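Local coordinates for metal-dependent phosphohydrolase, HDOD domain-containing (Geobacter sulfurreducens, PDB 3HC1), which is of unknown function but holds two iron(III) ions in an HD-type metal site and probably belongs among the metal-dependent phosphohydrolases, at residues Ala16-Met20 against Val196-Leu200; Trp120-Gly125 against Val299-Leu305; Lys178-Gly182 against Phe248-Lys252; His218-Ala222 against Pro265-Val269. All blocks are in the same frame, centred on the assembly; numbering follows the deposited sequence.

In the fold
Of the four contacts in this all-helical chain, three contribute ligands to its di-iron site. Contact 2 joins helix 116-136, which carries H122, to the C-terminal end of helix 281-302. Contact 3 supplies the bridging ligand E249 and touches contact 2 where H122 and E249 share an iron; it touches contact 4 where E249 and H218 share the other. The centres of contacts 3 and 4 are about 18 Å apart. Contact 1, about 20 Å from contact 3 between centres, bonds no iron, but its helix 193-203 begins at the ligand H193. Contacts 3 and 4 both fall between the two segments of contact 2 along the chain, so the site is assembled from well-separated parts of the sequence: H122, H218 and E249.

Contact 1: residues Ala16-Met20 against Val196-Leu200; sequences AREFM and VGFAL
A16 brings the two helices together, its CB resting 3.5 Å from the backbone N of V196 and also touching V196 CG2. With so small a residue here the backbones come close, and CA of A16 lies 4.8 Å from CA of V196. One residue on, R17 contributes only the aliphatic base of its side chain, CG lying 4.1 Å from A199 CB, while its guanidinium group turns to a salt bridge with E10. The ring of F19 meets V196 CG2 obliquely through CD2, at 4.2 Å, and finds further partners in R163 and F189. M20, a selenomethionine, reaches farthest across. Its SE lies 3.5 Å from A199 CB, and the bend at the last torsion (chi3 58°) carries CE on to the backbone of L200, 4.0 Å from its CA. V196, A199 and L200 thus form one apolar helix face, entirely without hydrogen bonds to the other side. The segment axes pass 9.0 Å apart at a crossing angle of -70°. Helix 154-162 adds F158, which touches both M20 and V196. This is helix-on-helix packing within an all-helical HDOD protein, the N-terminal helix lying against helix 193-203 about one turn beyond the iron ligand H193.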
loop_
_atom_site.group_PDB
_atom_site.type_symbol
_atom_site.label_atom_id
_atom_site.label_comp_id
_atom_site.label_asym_id
_atom_site.label_seq_id
_atom_site.Cartn_x
_atom_site.Cartn_y
_atom_site.Cartn_z
ATOM N N ALA A 16 16.838 -12.515 -0.534
ATOM C CA ALA A 16 15.600 -12.228 0.193
ATOM C C ALA A 16 15.055 -13.500 0.869
ATOM O O ALA A 16 14.702 -13.457 2.067
ATOM C CB ALA A 16 14.496 -11.555 -0.728
ATOM N N ARG A 17 14.988 -14.618 0.138
ATOM C CA ARG A 17 14.471 -15.861 0.797
ATOM C C ARG A 17 15.358 -16.305 1.942
ATOM O O ARG A 17 14.861 -16.596 3.018
ATOM C CB ARG A 17 14.194 -16.990 -0.168
ATOM C CG ARG A 17 13.007 -16.671 -1.056
ATOM C CD ARG A 17 12.733 -17.834 -1.991
ATOM N NE ARG A 17 13.943 -18.223 -2.718
ATOM C CZ ARG A 17 14.302 -17.828 -3.939
ATOM N NH1 ARG A 17 13.564 -16.998 -4.667
ATOM N NH2 ARG A 17 15.436 -18.283 -4.445
ATOM N N GLU A 18 16.673 -16.223 1.774
ATOM C CA GLU A 18 17.583 -16.567 2.900
ATOM C C GLU A 18 17.412 -15.625 4.088
ATOM O O GLU A 18 17.455 -16.045 5.259
ATOM C CB GLU A 18 19.045 -16.516 2.453
ATOM C CG GLU A 18 19.373 -17.366 1.212
ATOM C CD GLU A 18 19.443 -18.882 1.488
ATOM O OE1 GLU A 18 19.227 -19.309 2.650
ATOM O OE2 GLU A 18 19.718 -19.638 0.525
ATOM N N PHE A 19 17.199 -14.346 3.802
ATOM C CA PHE A 19 16.914 -13.358 4.862
ATOM C C PHE A 19 15.647 -13.755 5.672
ATOM O O PHE A 19 15.556 -13.483 6.862
ATOM C CB PHE A 19 16.699 -11.967 4.217
ATOM C CG PHE A 19 16.897 -10.795 5.144
ATOM C CD1 PHE A 19 18.183 -10.373 5.494
ATOM C CD2 PHE A 19 15.823 -10.058 5.591
ATOM C CE1 PHE A 19 18.390 -9.245 6.311
ATOM C CE2 PHE A 19 16.023 -8.932 6.409
ATOM C CZ PHE A 19 17.317 -8.535 6.764
HETATM N N MSE A 20 14.652 -14.345 5.022
HETATM C CA MSE A 20 13.466 -14.781 5.781
HETATM C C MSE A 20 13.664 -16.145 6.537
HETATM O O MSE A 20 13.152 -16.328 7.637
HETATM C CB MSE A 20 12.288 -14.854 4.863
HETATM C CG MSE A 20 11.794 -13.516 4.521
HETATM SE SE MSE A 20 10.617 -13.684 3.029
HETATM C CE MSE A 20 9.376 -14.771 3.535
ATOM N N VAL A 196 12.164 -8.966 -0.439
ATOM C CA VAL A 196 11.622 -9.576 0.740
ATOM C C VAL A 196 10.114 -9.523 0.712
ATOM O O VAL A 196 9.486 -10.512 1.053
ATOM C CB VAL A 196 12.160 -8.904 2.056
ATOM C CG1 VAL A 196 11.517 -9.461 3.363
ATOM C CG2 VAL A 196 13.671 -9.150 2.121
ATOM N N GLY A 197 9.535 -8.376 0.341
ATOM C CA GLY A 197 8.054 -8.248 0.326
ATOM C C GLY A 197 7.459 -9.192 -0.704
ATOM O O GLY A 197 6.368 -9.774 -0.509
ATOM N N PHE A 198 8.159 -9.320 -1.812
ATOM C CA PHE A 198 7.711 -10.268 -2.898
ATOM C C PHE A 198 7.692 -11.709 -2.372
ATOM O O PHE A 198 6.679 -12.418 -2.490
ATOM C CB PHE A 198 8.642 -10.120 -4.100
ATOM C CG PHE A 198 8.330 -11.030 -5.234
ATOM C CD1 PHE A 198 7.426 -10.624 -6.238
ATOM C CD2 PHE A 198 8.940 -12.282 -5.313
ATOM C CE1 PHE A 198 7.196 -11.456 -7.327
ATOM C CE2 PHE A 198 8.667 -13.156 -6.377
ATOM C CZ PHE A 198 7.780 -12.730 -7.367
ATOM N N ALA A 199 8.800 -12.112 -1.747
ATOM C CA ALA A 199 8.947 -13.463 -1.185
ATOM C C ALA A 199 7.850 -13.713 -0.163
ATOM O O ALA A 199 7.327 -14.793 -0.080
ATOM C CB ALA A 199 10.300 -13.624 -0.486
ATOM N N LEU A 200 7.522 -12.690 0.626
ATOM C CA LEU A 200 6.477 -12.772 1.645
ATOM C C LEU A 200 5.076 -12.896 1.098
ATOM O O LEU A 200 4.311 -13.802 1.462
ATOM C CB LEU A 200 6.583 -11.598 2.665
ATOM C CG LEU A 200 5.669 -11.669 3.904
ATOM C CD1 LEU A 200 5.852 -12.916 4.765
ATOM C CD2 LEU A 200 5.842 -10.418 4.737
#

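Contact 2: residues Trp120-Gly125 against Val299-Leu305; sequences WAHSLG and VDELFLL. With FE (Fe (III) ion), chain C.
One water joins W120 to F303 and V299 and is gripped by three hydrogen bonds. It accepts from the indole NE1 of W120 (3.0 Å) and from the backbone N of F303 (2.6 Å), and gives a proton to V299 O (2.8 Å). The water sits at the indole edge, in the plane of the ring, and it ties down polar backbone atoms where helix 281-302 gives way to the C-terminal tail. Around it the contact is apolar. With CG anti to its backbone N (chi1 172°), the W120 indole extends toward the tail; L305 lays CD2 over one ring face and puts CD1 3.6 Å from W120 CB, while W120 CZ2 lies at the edge of the F303 ring, 3.8 Å from F303 CD2. A leucine in place of W120 would probably leave the water without one of its donors and open a gap between L305 and F303. Deeper in, V299 presses CG1 to within 3.3 Å of A121 O and turns CG2 toward L124 and G125, its branches straddling that helix surface. L124 slides past V299 in the opposite direction, and L124 CD2 lies 3.9 Å from L302 CD2. H122 points away from this interface; its NE2 coordinates iron at 2.2 Å and its ND1 is hydrogen-bonded to L246 O. The C-terminal carboxylate of L305 forms a salt bridge with R116. Helix 82-108 touches W120, F303 and L305, helix 142-150 supports W120 and L124, and helix 58-69 packs on L302 and F303.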
loop_
_atom_site.group_PDB
_atom_site.type_symbol
_atom_site.label_atom_id
_atom_site.label_comp_id
_atom_site.label_asym_id
_atom_site.label_seq_id
_atom_site.Cartn_x
_atom_site.Cartn_y
_atom_site.Cartn_z
ATOM N N TRP A 120 2.547 2.404 8.880
ATOM C CA TRP A 120 1.131 2.395 8.611
ATOM C C TRP A 120 0.631 3.649 7.875
ATOM O O TRP A 120 -0.048 3.553 6.845
ATOM C CB TRP A 120 0.348 2.173 9.920
ATOM C CG TRP A 120 -1.140 2.342 9.770
ATOM C CD1 TRP A 120 -1.915 3.339 10.284
ATOM C CD2 TRP A 120 -2.032 1.439 9.099
ATOM N NE1 TRP A 120 -3.240 3.118 9.960
ATOM C CE2 TRP A 120 -3.329 1.967 9.214
ATOM C CE3 TRP A 120 -1.843 0.265 8.368
ATOM C CZ2 TRP A 120 -4.448 1.343 8.637
ATOM C CZ3 TRP A 120 -2.927 -0.351 7.799
ATOM C CH2 TRP A 120 -4.242 0.187 7.960
ATOM N N ALA A 121 0.962 4.814 8.405
ATOM C CA ALA A 121 0.512 6.073 7.828
ATOM C C ALA A 121 0.959 6.190 6.363
ATOM O O ALA A 121 0.183 6.559 5.475
ATOM C CB ALA A 121 1.023 7.321 8.694
ATOM N N HIS A 122 2.217 5.858 6.107
ATOM C CA HIS A 122 2.753 5.889 4.743
ATOM C C HIS A 122 2.019 4.893 3.805
ATOM O O HIS A 122 1.699 5.211 2.648
ATOM C CB HIS A 122 4.251 5.535 4.770
ATOM C CG HIS A 122 4.830 5.279 3.411
ATOM N ND1 HIS A 122 4.922 6.260 2.451
ATOM C CD2 HIS A 122 5.284 4.140 2.836
ATOM C CE1 HIS A 122 5.476 5.752 1.362
ATOM N NE2 HIS A 122 5.690 4.461 1.561
ATOM N N SER A 123 1.767 3.691 4.325
ATOM C CA SER A 123 1.100 2.635 3.559
ATOM C C SER A 123 -0.345 2.991 3.259
ATOM O O SER A 123 -0.808 2.841 2.087
ATOM C CB SER A 123 1.201 1.282 4.280
ATOM O OG SER A 123 2.573 0.851 4.362
ATOM N N LEU A 124 -1.068 3.472 4.281
ATOM C CA LEU A 124 -2.438 3.969 4.093
ATOM C C LEU A 124 -2.495 5.142 3.113
ATOM O O LEU A 124 -3.407 5.204 2.288
ATOM C CB LEU A 124 -3.068 4.387 5.424
ATOM C CG LEU A 124 -4.569 4.744 5.416
ATOM C CD1 LEU A 124 -5.422 3.593 4.796
ATOM C CD2 LEU A 124 -4.999 5.031 6.869
ATOM N N GLY A 125 -1.524 6.049 3.185
ATOM C CA GLY A 125 -1.457 7.198 2.268
ATOM C C GLY A 125 -1.275 6.744 0.828
ATOM O O GLY A 125 -2.007 7.160 -0.050
ATOM N N VAL A 299 -5.386 10.168 7.308
ATOM C CA VAL A 299 -4.500 9.041 7.577
ATOM C C VAL A 299 -4.047 8.985 9.035
ATOM O O VAL A 299 -4.160 7.933 9.692
ATOM C CB VAL A 299 -3.268 9.042 6.637
ATOM C CG1 VAL A 299 -2.239 8.081 7.117
ATOM C CG2 VAL A 299 -3.693 8.678 5.231
ATOM N N ASP A 300 -3.580 10.118 9.557
ATOM C CA ASP A 300 -2.963 10.141 10.881
ATOM C C ASP A 300 -3.982 9.886 11.947
ATOM O O ASP A 300 -3.658 9.384 13.021
ATOM C CB ASP A 300 -2.313 11.488 11.141
ATOM C CG ASP A 300 -0.956 11.631 10.463
ATOM O OD1 ASP A 300 -0.394 10.652 9.890
ATOM O OD2 ASP A 300 -0.435 12.759 10.521
ATOM N N GLU A 301 -5.223 10.235 11.669
ATOM C CA GLU A 301 -6.224 10.169 12.694
ATOM C C GLU A 301 -6.939 8.830 12.800
ATOM O O GLU A 301 -7.474 8.527 13.857
ATOM C CB GLU A 301 -7.196 11.322 12.514
ATOM C CG GLU A 301 -6.560 12.660 12.961
ATOM C CD GLU A 301 -7.070 13.874 12.178
ATOM O OE1 GLU A 301 -8.266 13.912 11.807
ATOM O OE2 GLU A 301 -6.250 14.790 11.935
ATOM N N LEU A 302 -6.881 7.996 11.763
ATOM C CA LEU A 302 -7.839 6.884 11.657
ATOM C C LEU A 302 -7.667 5.848 12.753
ATOM O O LEU A 302 -8.600 5.583 13.526
ATOM C CB LEU A 302 -7.757 6.191 10.301
ATOM C CG LEU A 302 -8.633 4.945 10.178
ATOM C CD1 LEU A 302 -10.101 5.335 10.145
ATOM C CD2 LEU A 302 -8.231 4.150 8.961
ATOM N N PHE A 303 -6.495 5.217 12.755
ATOM C CA PHE A 303 -6.097 4.327 13.826
ATOM C C PHE A 303 -4.807 4.943 14.353
ATOM O O PHE A 303 -3.973 5.467 13.565
ATOM C CB PHE A 303 -5.830 2.893 13.341
ATOM C CG PHE A 303 -7.033 2.184 12.726
ATOM C CD1 PHE A 303 -8.202 1.984 13.454
ATOM C CD2 PHE A 303 -6.965 1.667 11.420
ATOM C CE1 PHE A 303 -9.289 1.318 12.895
ATOM C CE2 PHE A 303 -8.038 0.991 10.851
ATOM C CZ PHE A 303 -9.208 0.818 11.593
ATOM N N LEU A 304 -4.664 4.855 15.678
ATOM C CA LEU A 304 -3.480 5.266 16.415
ATOM C C LEU A 304 -2.634 4.018 16.684
ATOM O O LEU A 304 -3.048 3.178 17.505
ATOM C CB LEU A 304 -3.933 5.889 17.764
ATOM N N LEU A 305 -1.483 3.864 16.019
ATOM C CA LEU A 305 -0.632 2.671 16.240
ATOM C C LEU A 305 0.568 2.972 17.148
ATOM O O LEU A 305 0.859 4.179 17.135
ATOM C CB LEU A 305 -0.090 2.130 14.933
ATOM C CG LEU A 305 -0.958 1.828 13.718
ATOM C CD1 LEU A 305 -0.312 0.596 13.051
ATOM C CD2 LEU A 305 -2.404 1.573 14.054
ATOM O OXT LEU A 305 1.256 2.089 17.798
HETATM FE FE FE C . 6.835 3.147 0.195
HETATM O O HOH W 1 -4.593 5.556 11.079
HETATM O O HOH W 2 7.936 2.289 -1.221
#

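Contact 3: residues Lys178-Gly182 against Phe248-Lys252; sequences KITFG and FEGHK. With FE (Fe (III) ion), chain C; FE (Fe (III) ion), chain B.
The carbonyl of E249 accepts a hydrogen bond from F181 N (2.9 Å, N-H...O angle 164°), while the same residue's carboxylate bridges the iron pair. OE1 and OE2 of E249 each bind a different iron at 2.2 Å, beside a water shared by both metals. The extended chain beyond CG lets E249 span from the loop into the site, with H122 at one iron, H193 and H218 at the other, and D153 at both. The F181 N-H lies in the carbonyl plane of E249, and the bond helps position the backbone at the foot of this ligand. The donor begins helix 181-189; T180 is the N-cap, its side chain capping a backbone N of the first turn, and T180 N donates to Q183 OE1, as in a capping box. T180 also lays CG2 3.5 Å from G250 O. Next outward is a T-shaped stack: the F248 edge points at the F181 face, with centroids 5.5 Å apart and planes at 82°, CD2 of F248 standing over the centre of the F181 ring. F248 turns its own face to E249 CG, 3.4 Å above the plane. An alanine replacing F181 would probably keep the backbone bond but leave the F248 edge without its facing ring, free to shift. V170, V171 and V174 of helix 164-177 back the F181 ring, and E156 touches F181, F248 and E249.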
loop_
_atom_site.group_PDB
_atom_site.type_symbol
_atom_site.label_atom_id
_atom_site.label_comp_id
_atom_site.label_asym_id
_atom_site.label_seq_id
_atom_site.Cartn_x
_atom_site.Cartn_y
_atom_site.Cartn_z
ATOM N N LYS A 178 22.389 9.871 4.388
ATOM C CA LYS A 178 21.304 10.465 3.609
ATOM C C LYS A 178 21.034 9.735 2.269
ATOM O O LYS A 178 20.856 10.380 1.245
ATOM C CB LYS A 178 21.623 11.958 3.377
ATOM C CG LYS A 178 22.166 12.683 4.631
ATOM C CD LYS A 178 21.106 12.757 5.727
ATOM C CE LYS A 178 21.680 13.204 7.059
ATOM N NZ LYS A 178 20.601 13.178 8.097
ATOM N N ILE A 179 21.052 8.398 2.282
ATOM C CA ILE A 179 20.659 7.586 1.118
ATOM C C ILE A 179 19.254 7.059 1.418
ATOM O O ILE A 179 18.773 7.262 2.550
ATOM C CB ILE A 179 21.668 6.444 0.821
ATOM C CG1 ILE A 179 21.685 5.378 1.926
ATOM C CG2 ILE A 179 23.076 7.038 0.685
ATOM C CD1 ILE A 179 22.720 4.281 1.685
ATOM N N THR A 180 18.620 6.421 0.432
ATOM C CA THR A 180 17.265 5.855 0.609
ATOM C C THR A 180 17.350 4.537 1.380
ATOM O O THR A 180 18.401 3.887 1.461
ATOM C CB THR A 180 16.475 5.613 -0.688
ATOM O OG1 THR A 180 17.051 4.547 -1.447
ATOM C CG2 THR A 180 16.316 6.875 -1.564
ATOM N N PHE A 181 16.238 4.148 1.957
ATOM C CA PHE A 181 16.181 2.890 2.693
ATOM C C PHE A 181 16.510 1.759 1.753
ATOM O O PHE A 181 17.251 0.873 2.111
ATOM C CB PHE A 181 14.803 2.710 3.313
ATOM C CG PHE A 181 14.727 3.227 4.731
ATOM C CD1 PHE A 181 14.791 4.588 4.998
ATOM C CD2 PHE A 181 14.550 2.347 5.783
ATOM C CE1 PHE A 181 14.703 5.071 6.304
ATOM C CE2 PHE A 181 14.476 2.817 7.093
ATOM C CZ PHE A 181 14.521 4.165 7.346
ATOM N N GLY A 182 15.956 1.794 0.541
ATOM C CA GLY A 182 16.225 0.764 -0.438
ATOM C C GLY A 182 17.727 0.644 -0.749
ATOM O O GLY A 182 18.231 -0.473 -0.923
ATOM N N PHE A 248 8.864 7.841 4.669
ATOM C CA PHE A 248 10.062 7.692 5.515
ATOM C C PHE A 248 11.246 7.158 4.764
ATOM O O PHE A 248 12.313 7.064 5.327
ATOM C CB PHE A 248 9.758 6.724 6.704
ATOM C CG PHE A 248 9.447 5.303 6.261
ATOM C CD1 PHE A 248 8.192 4.981 5.821
ATOM C CD2 PHE A 248 10.454 4.316 6.229
ATOM C CE1 PHE A 248 7.890 3.664 5.348
ATOM C CE2 PHE A 248 10.177 3.026 5.776
ATOM C CZ PHE A 248 8.896 2.695 5.336
ATOM N N GLU A 249 11.053 6.667 3.531
ATOM C CA GLU A 249 12.085 5.880 2.894
ATOM C C GLU A 249 13.167 6.741 2.286
ATOM O O GLU A 249 14.191 6.223 1.894
ATOM C CB GLU A 249 11.466 4.951 1.830
ATOM C CG GLU A 249 10.569 3.873 2.436
ATOM C CD GLU A 249 9.630 3.338 1.415
ATOM O OE1 GLU A 249 8.685 4.045 1.084
ATOM O OE2 GLU A 249 9.879 2.236 0.907
ATOM N N GLY A 250 12.951 8.045 2.180
ATOM C CA GLY A 250 13.977 8.979 1.692
ATOM C C GLY A 250 13.986 9.124 0.181
ATOM O O GLY A 250 13.317 8.383 -0.538
ATOM N N HIS A 251 14.727 10.116 -0.307
ATOM C CA HIS A 251 14.678 10.455 -1.749
ATOM C C HIS A 251 15.849 11.323 -2.047
ATOM O O HIS A 251 16.221 12.149 -1.242
ATOM C CB HIS A 251 13.387 11.221 -2.081
ATOM C CG HIS A 251 13.050 11.268 -3.543
ATOM N ND1 HIS A 251 13.746 12.052 -4.442
ATOM C CD2 HIS A 251 12.045 10.685 -4.249
ATOM C CE1 HIS A 251 13.233 11.892 -5.651
ATOM N NE2 HIS A 251 12.208 11.063 -5.563
ATOM N N LYS A 252 16.430 11.130 -3.219
ATOM C CA LYS A 252 17.479 12.019 -3.676
ATOM C C LYS A 252 16.950 13.421 -3.878
ATOM O O LYS A 252 15.750 13.616 -4.089
ATOM C CB LYS A 252 18.154 11.491 -4.949
ATOM C CG LYS A 252 17.338 11.575 -6.234
ATOM C CD LYS A 252 17.929 10.672 -7.321
ATOM C CE LYS A 252 17.377 10.989 -8.713
ATOM N NZ LYS A 252 15.912 11.299 -8.694
HETATM FE FE FE C . 6.835 3.147 0.195
HETATM FE FE FE B . 9.080 0.878 -0.696
HETATM O O HOH W 2 7.936 2.289 -1.221
#

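Contact 4: residues His218-Ala222 against Pro265-Val269; sequences HDIEA and PSWGV. With FE (Fe (III) ion), chain B.
I220 and S266 mark the closest approach of the two backbones, their CA atoms 6.6 Å apart. Residues 220-222 form a short 3-10 turn, in which A222 N bonds to D219 O, and the facing residues lie at the start of helix 266-273. D219 starts the turn as an Asx turn: its OD1 takes the backbone N-H of E221 at 3.2 Å, with the donor standing well above the carboxylate plane (63° out of it). Among side chains I220 does most of the work. Having CG1 anti to its backbone N (chi1 -172°), it sends that branch toward V269, tip to tip, with CG1 4.1 Å from V269 CG2. CG2, left in the position between backbone N and carbonyl carbon, slides past the proline ring and lies 4.0 Å from P265 CG. S266 sets its OG against both branches of I220, 4.0 Å from CG2, but spends its polarity on a hydrogen bond to A232 O. On the exposed side, the extended chain of E221 crosses the proline at about a right angle, OE2 4.0 Å from P265 CB. V231 and A232 of helix 229-243 also pack on I220. Two residues before I220, H218 points the other way and binds iron through NE2 at 2.2 Å, together with H217, H193, E249 and D153. The contact joins the loop that follows the H217-H218 pair of ligands to the start of helix 266-273, beside the di-iron site of an HD-type, all-helical fold.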
loop_
_atom_site.group_PDB
_atom_site.type_symbol
_atom_site.label_atom_id
_atom_site.label_comp_id
_atom_site.label_asym_id
_atom_site.label_seq_id
_atom_site.Cartn_x
_atom_site.Cartn_y
_atom_site.Cartn_z
ATOM N N HIS A 218 9.661 0.622 -6.633
ATOM C CA HIS A 218 10.725 1.657 -6.671
ATOM C C HIS A 218 11.326 1.868 -8.052
ATOM O O HIS A 218 12.158 2.736 -8.204
ATOM C CB HIS A 218 11.830 1.390 -5.608
ATOM C CG HIS A 218 11.367 1.621 -4.207
ATOM N ND1 HIS A 218 11.233 2.889 -3.681
ATOM C CD2 HIS A 218 10.991 0.764 -3.214
ATOM C CE1 HIS A 218 10.743 2.805 -2.452
ATOM N NE2 HIS A 218 10.617 1.530 -2.121
ATOM N N ASP A 219 10.906 1.106 -9.073
ATOM C CA ASP A 219 11.275 1.423 -10.450
ATOM C C ASP A 219 10.301 0.828 -11.445
ATOM O O ASP A 219 10.463 -0.306 -11.880
ATOM C CB ASP A 219 12.669 0.967 -10.778
ATOM C CG ASP A 219 13.153 1.482 -12.153
ATOM O OD1 ASP A 219 12.500 2.358 -12.815
ATOM O OD2 ASP A 219 14.197 0.977 -12.547
ATOM N N ILE A 220 9.283 1.609 -11.766
ATOM C CA ILE A 220 8.220 1.183 -12.698
ATOM C C ILE A 220 8.805 0.716 -14.037
ATOM O O ILE A 220 8.244 -0.155 -14.678
ATOM C CB ILE A 220 7.162 2.287 -12.857
ATOM C CG1 ILE A 220 5.944 1.793 -13.665
ATOM C CG2 ILE A 220 7.761 3.553 -13.480
ATOM C CD1 ILE A 220 5.306 0.494 -13.117
ATOM N N GLU A 221 9.961 1.262 -14.426
ATOM C CA GLU A 221 10.553 0.967 -15.713
ATOM C C GLU A 221 11.089 -0.445 -15.801
ATOM O O GLU A 221 11.290 -0.948 -16.917
ATOM C CB GLU A 221 11.592 2.037 -16.127
ATOM C CG GLU A 221 10.946 3.466 -16.126
ATOM C CD GLU A 221 11.794 4.546 -16.759
ATOM O OE1 GLU A 221 12.799 4.947 -16.153
ATOM O OE2 GLU A 221 11.428 5.009 -17.854
ATOM N N ALA A 222 11.260 -1.109 -14.659
ATOM C CA ALA A 222 11.624 -2.555 -14.595
ATOM C C ALA A 222 10.488 -3.579 -14.852
ATOM O O ALA A 222 10.779 -4.734 -15.030
ATOM C CB ALA A 222 12.271 -2.892 -13.218
ATOM N N PRO A 265 7.467 8.713 -14.954
ATOM C CA PRO A 265 7.288 7.672 -15.973
ATOM C C PRO A 265 6.007 6.844 -15.860
ATOM O O PRO A 265 5.602 6.202 -16.845
ATOM C CB PRO A 265 8.535 6.783 -15.789
ATOM C CG PRO A 265 9.132 7.159 -14.509
ATOM C CD PRO A 265 8.767 8.575 -14.265
ATOM N N SER A 266 5.370 6.853 -14.694
ATOM C CA SER A 266 4.148 6.093 -14.509
ATOM C C SER A 266 3.033 6.578 -15.433
ATOM O O SER A 266 2.205 5.786 -15.820
ATOM C CB SER A 266 3.647 6.142 -13.077
ATOM O OG SER A 266 4.424 5.346 -12.232
ATOM N N TRP A 267 3.013 7.869 -15.760
ATOM C CA TRP A 267 1.923 8.429 -16.549
ATOM C C TRP A 267 1.890 7.779 -17.924
ATOM O O TRP A 267 0.845 7.365 -18.347
ATOM C CB TRP A 267 1.984 9.959 -16.659
ATOM C CG TRP A 267 1.869 10.620 -15.387
ATOM C CD1 TRP A 267 2.796 11.431 -14.804
ATOM C CD2 TRP A 267 0.793 10.497 -14.454
ATOM N NE1 TRP A 267 2.346 11.844 -13.572
ATOM C CE2 TRP A 267 1.114 11.289 -13.340
ATOM C CE3 TRP A 267 -0.457 9.854 -14.490
ATOM C CZ2 TRP A 267 0.246 11.432 -12.236
ATOM C CZ3 TRP A 267 -1.296 9.961 -13.404
ATOM C CH2 TRP A 267 -0.947 10.742 -12.280
ATOM N N GLY A 268 3.045 7.664 -18.597
ATOM C CA GLY A 268 3.148 6.903 -19.827
ATOM C C GLY A 268 2.784 5.418 -19.701
ATOM O O GLY A 268 2.165 4.836 -20.605
ATOM N N VAL A 269 3.117 4.802 -18.574
ATOM C CA VAL A 269 2.837 3.375 -18.386
ATOM C C VAL A 269 1.329 3.144 -18.273
ATOM O O VAL A 269 0.759 2.193 -18.898
ATOM C CB VAL A 269 3.660 2.810 -17.193
ATOM C CG1 VAL A 269 3.216 1.387 -16.813
ATOM C CG2 VAL A 269 5.151 2.819 -17.605
HETATM FE FE FE B . 9.080 0.878 -0.696
HETATM O O HOH W 2 7.936 2.289 -1.221
#